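Local coordinates for protein BsaWI endonuclease (Geobacillus stearothermophilus, PDB 4ZSF) that probably cleaves DNA as a type II restriction endonuclease of the PD-(D/E)XK nuclease superfamily, at residues M1-Y6 with W53-S58. Numbering follows the deposited sequence.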
loop_
_atom_site.group_PDB
_atom_site.type_symbol
_atom_site.label_atom_id
_atom_site.label_comp_id
_atom_site.label_asym_id
_atom_site.label_seq_id
_atom_site.Cartn_x
_atom_site.Cartn_y
_atom_site.Cartn_z
ATOM N N MET A 1 -28.596 27.174 -4.801
ATOM C CA MET A 1 -27.334 26.452 -4.848
ATOM C C MET A 1 -27.566 25.023 -4.376
ATOM O O MET A 1 -28.090 24.835 -3.290
ATOM C CB MET A 1 -26.298 27.142 -3.957
ATOM C CG MET A 1 -24.877 26.668 -4.165
ATOM S SD MET A 1 -23.621 27.924 -3.817
ATOM C CE MET A 1 -24.330 28.597 -2.312
ATOM N N ASN A 2 -27.186 24.027 -5.159
ATOM C CA ASN A 2 -27.278 22.643 -4.687
ATOM C C ASN A 2 -26.001 22.321 -3.876
ATOM O O ASN A 2 -25.111 23.174 -3.803
ATOM C CB ASN A 2 -27.479 21.661 -5.844
ATOM C CG ASN A 2 -26.343 21.678 -6.847
ATOM O OD1 ASN A 2 -25.213 21.461 -6.499
ATOM N ND2 ASN A 2 -26.668 21.878 -8.133
ATOM N N PHE A 3 -25.922 21.133 -3.268
ATOM C CA PHE A 3 -24.820 20.882 -2.308
ATOM C C PHE A 3 -23.497 20.836 -3.046
ATOM O O PHE A 3 -22.439 21.148 -2.472
ATOM C CB PHE A 3 -25.035 19.559 -1.525
ATOM C CG PHE A 3 -24.744 18.319 -2.330
ATOM C CD1 PHE A 3 -23.472 17.748 -2.324
ATOM C CD2 PHE A 3 -25.756 17.681 -3.056
ATOM C CE1 PHE A 3 -23.182 16.604 -3.049
ATOM C CE2 PHE A 3 -25.476 16.546 -3.804
ATOM C CZ PHE A 3 -24.184 15.991 -3.805
ATOM N N PHE A 4 -23.525 20.366 -4.293
ATOM C CA PHE A 4 -22.283 20.192 -5.028
ATOM C C PHE A 4 -21.683 21.566 -5.374
ATOM O O PHE A 4 -20.485 21.793 -5.153
ATOM C CB PHE A 4 -22.494 19.344 -6.280
ATOM C CG PHE A 4 -21.246 19.060 -7.021
ATOM C CD1 PHE A 4 -20.745 19.974 -7.935
ATOM C CD2 PHE A 4 -20.591 17.878 -6.854
ATOM C CE1 PHE A 4 -19.551 19.708 -8.633
ATOM C CE2 PHE A 4 -19.399 17.601 -7.577
ATOM C CZ PHE A 4 -18.902 18.532 -8.453
ATOM N N GLU A 5 -22.519 22.473 -5.902
ATOM C CA GLU A 5 -22.111 23.856 -6.148
ATOM C C GLU A 5 -21.612 24.523 -4.892
ATOM O O GLU A 5 -20.639 25.272 -4.932
ATOM C CB GLU A 5 -23.273 24.681 -6.706
ATOM C CG GLU A 5 -23.814 24.088 -7.987
ATOM C CD GLU A 5 -25.087 24.818 -8.477
ATOM O OE1 GLU A 5 -26.037 25.065 -7.692
ATOM O OE2 GLU A 5 -25.118 25.148 -9.673
ATOM N N TYR A 6 -22.305 24.291 -3.791
ATOM C CA TYR A 6 -21.931 24.871 -2.523
ATOM C C TYR A 6 -20.520 24.381 -2.132
ATOM O O TYR A 6 -19.706 25.163 -1.629
ATOM C CB TYR A 6 -22.933 24.493 -1.427
ATOM C CG TYR A 6 -22.567 25.062 -0.084
ATOM C CD1 TYR A 6 -22.888 26.366 0.236
ATOM C CD2 TYR A 6 -21.833 24.316 0.841
ATOM C CE1 TYR A 6 -22.524 26.933 1.467
ATOM C CE2 TYR A 6 -21.470 24.867 2.066
ATOM C CZ TYR A 6 -21.828 26.159 2.375
ATOM O OH TYR A 6 -21.480 26.686 3.582
ATOM N N TRP A 53 -18.689 14.507 0.769
ATOM C CA TRP A 53 -17.247 14.237 0.736
ATOM C C TRP A 53 -16.787 14.113 -0.713
ATOM O O TRP A 53 -15.740 14.598 -1.066
ATOM C CB TRP A 53 -16.940 12.930 1.471
ATOM C CG TRP A 53 -15.475 12.690 1.813
ATOM C CD1 TRP A 53 -14.681 11.645 1.392
ATOM C CD2 TRP A 53 -14.683 13.459 2.721
ATOM N NE1 TRP A 53 -13.450 11.735 2.002
ATOM C CE2 TRP A 53 -13.412 12.847 2.796
ATOM C CE3 TRP A 53 -14.925 14.611 3.480
ATOM C CZ2 TRP A 53 -12.405 13.323 3.627
ATOM C CZ3 TRP A 53 -13.917 15.107 4.289
ATOM C CH2 TRP A 53 -12.640 14.461 4.331
ATOM N N LYS A 54 -17.594 13.451 -1.552
ATOM C CA LYS A 54 -17.238 13.372 -2.988
ATOM C C LYS A 54 -17.208 14.732 -3.713
ATOM O O LYS A 54 -16.411 14.944 -4.607
ATOM C CB LYS A 54 -18.235 12.443 -3.725
ATOM C CG LYS A 54 -18.043 11.013 -3.395
ATOM C CD LYS A 54 -19.069 10.202 -4.210
ATOM N N ALA A 55 -18.062 15.666 -3.310
ATOM C CA ALA A 55 -18.049 16.997 -3.909
ATOM C C ALA A 55 -16.806 17.791 -3.442
ATOM O O ALA A 55 -16.190 18.522 -4.210
ATOM C CB ALA A 55 -19.357 17.731 -3.521
ATOM N N VAL A 56 -16.422 17.576 -2.195
ATOM C CA VAL A 56 -15.192 18.194 -1.660
ATOM C C VAL A 56 -13.961 17.643 -2.402
ATOM O O VAL A 56 -13.021 18.340 -2.776
ATOM C CB VAL A 56 -15.065 17.882 -0.158
ATOM C CG1 VAL A 56 -13.720 18.417 0.381
ATOM C CG2 VAL A 56 -16.252 18.614 0.582
ATOM N N TYR A 57 -13.985 16.350 -2.588
ATOM C CA TYR A 57 -12.920 15.693 -3.434
ATOM C C TYR A 57 -12.830 16.350 -4.813
ATOM O O TYR A 57 -11.726 16.659 -5.301
ATOM C CB TYR A 57 -13.261 14.246 -3.572
ATOM C CG TYR A 57 -12.525 13.481 -4.651
ATOM C CD1 TYR A 57 -11.211 13.056 -4.428
ATOM C CD2 TYR A 57 -13.145 13.175 -5.867
ATOM C CE1 TYR A 57 -10.529 12.223 -5.428
ATOM C CE2 TYR A 57 -12.475 12.389 -6.891
ATOM C CZ TYR A 57 -11.191 11.922 -6.631
ATOM O OH TYR A 57 -10.605 11.134 -7.627
ATOM N N SER A 58 -13.982 16.540 -5.443
ATOM C CA SER A 58 -14.055 17.173 -6.754
ATOM C C SER A 58 -13.391 18.544 -6.711
ATOM O O SER A 58 -12.638 18.894 -7.614
ATOM C CB SER A 58 -15.509 17.323 -7.218
ATOM O OG SER A 58 -15.564 17.878 -8.525
#
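Two phenylalanine rings at the start of helix 3-22 converge on the methyl group of Ala55 in helix 49-65. Phe4 makes the closer approach, its CD2 lying 3.6 Å from Ala55 CB, while Phe3 reaches the same methyl with CE1, 4.0 Å from Ala55 CB. The Phe4 ring also extends one helical turn further along the partner, where CZ comes to 3.4 Å from Ser58 OG. Both Ala55 and Ser58 meet this ring obliquely, and CE2 lies alongside CB of Ser58. The reach of Phe4 follows from its first torsion: CG stands anti to the backbone N (chi1 -176°), carrying the ring across to the helix surface between Ala55 and Ser58. CB of Phe4 lies over one face of the Phe3 ring, toward the rim.

Behind the rings, a capping box closes the first turn of the helix. Glu5 N donates to OD1 of N-cap residue Asn2 at 2.9 Å in a nearly straight bond (174°), tilted from the amide's carbonyl plane. In return Asn2 N donates to Glu5 OE1 at 3.0 Å, on the anti side of the carboxylate. The turn that bears both phenylalanines is thereby tied at its start. Further out, Phe3 packs on Phe44 and Val47, and Cys7 and Ile8 continue the interface against Ala55, Val56 and Ser58. Trp53 and Tyr57, also on helix 49-65, meet Trp83 of the second subunit. The contact thus belongs to the N-terminal helical region, away from the calcium-binding Asp239. Aromatic surface here meets a methyl and a serine hydroxymethyl group, giving a small, partly buried patch, mostly apolar with one polar atom beside a ring, to which dispersion probably contributes modestly.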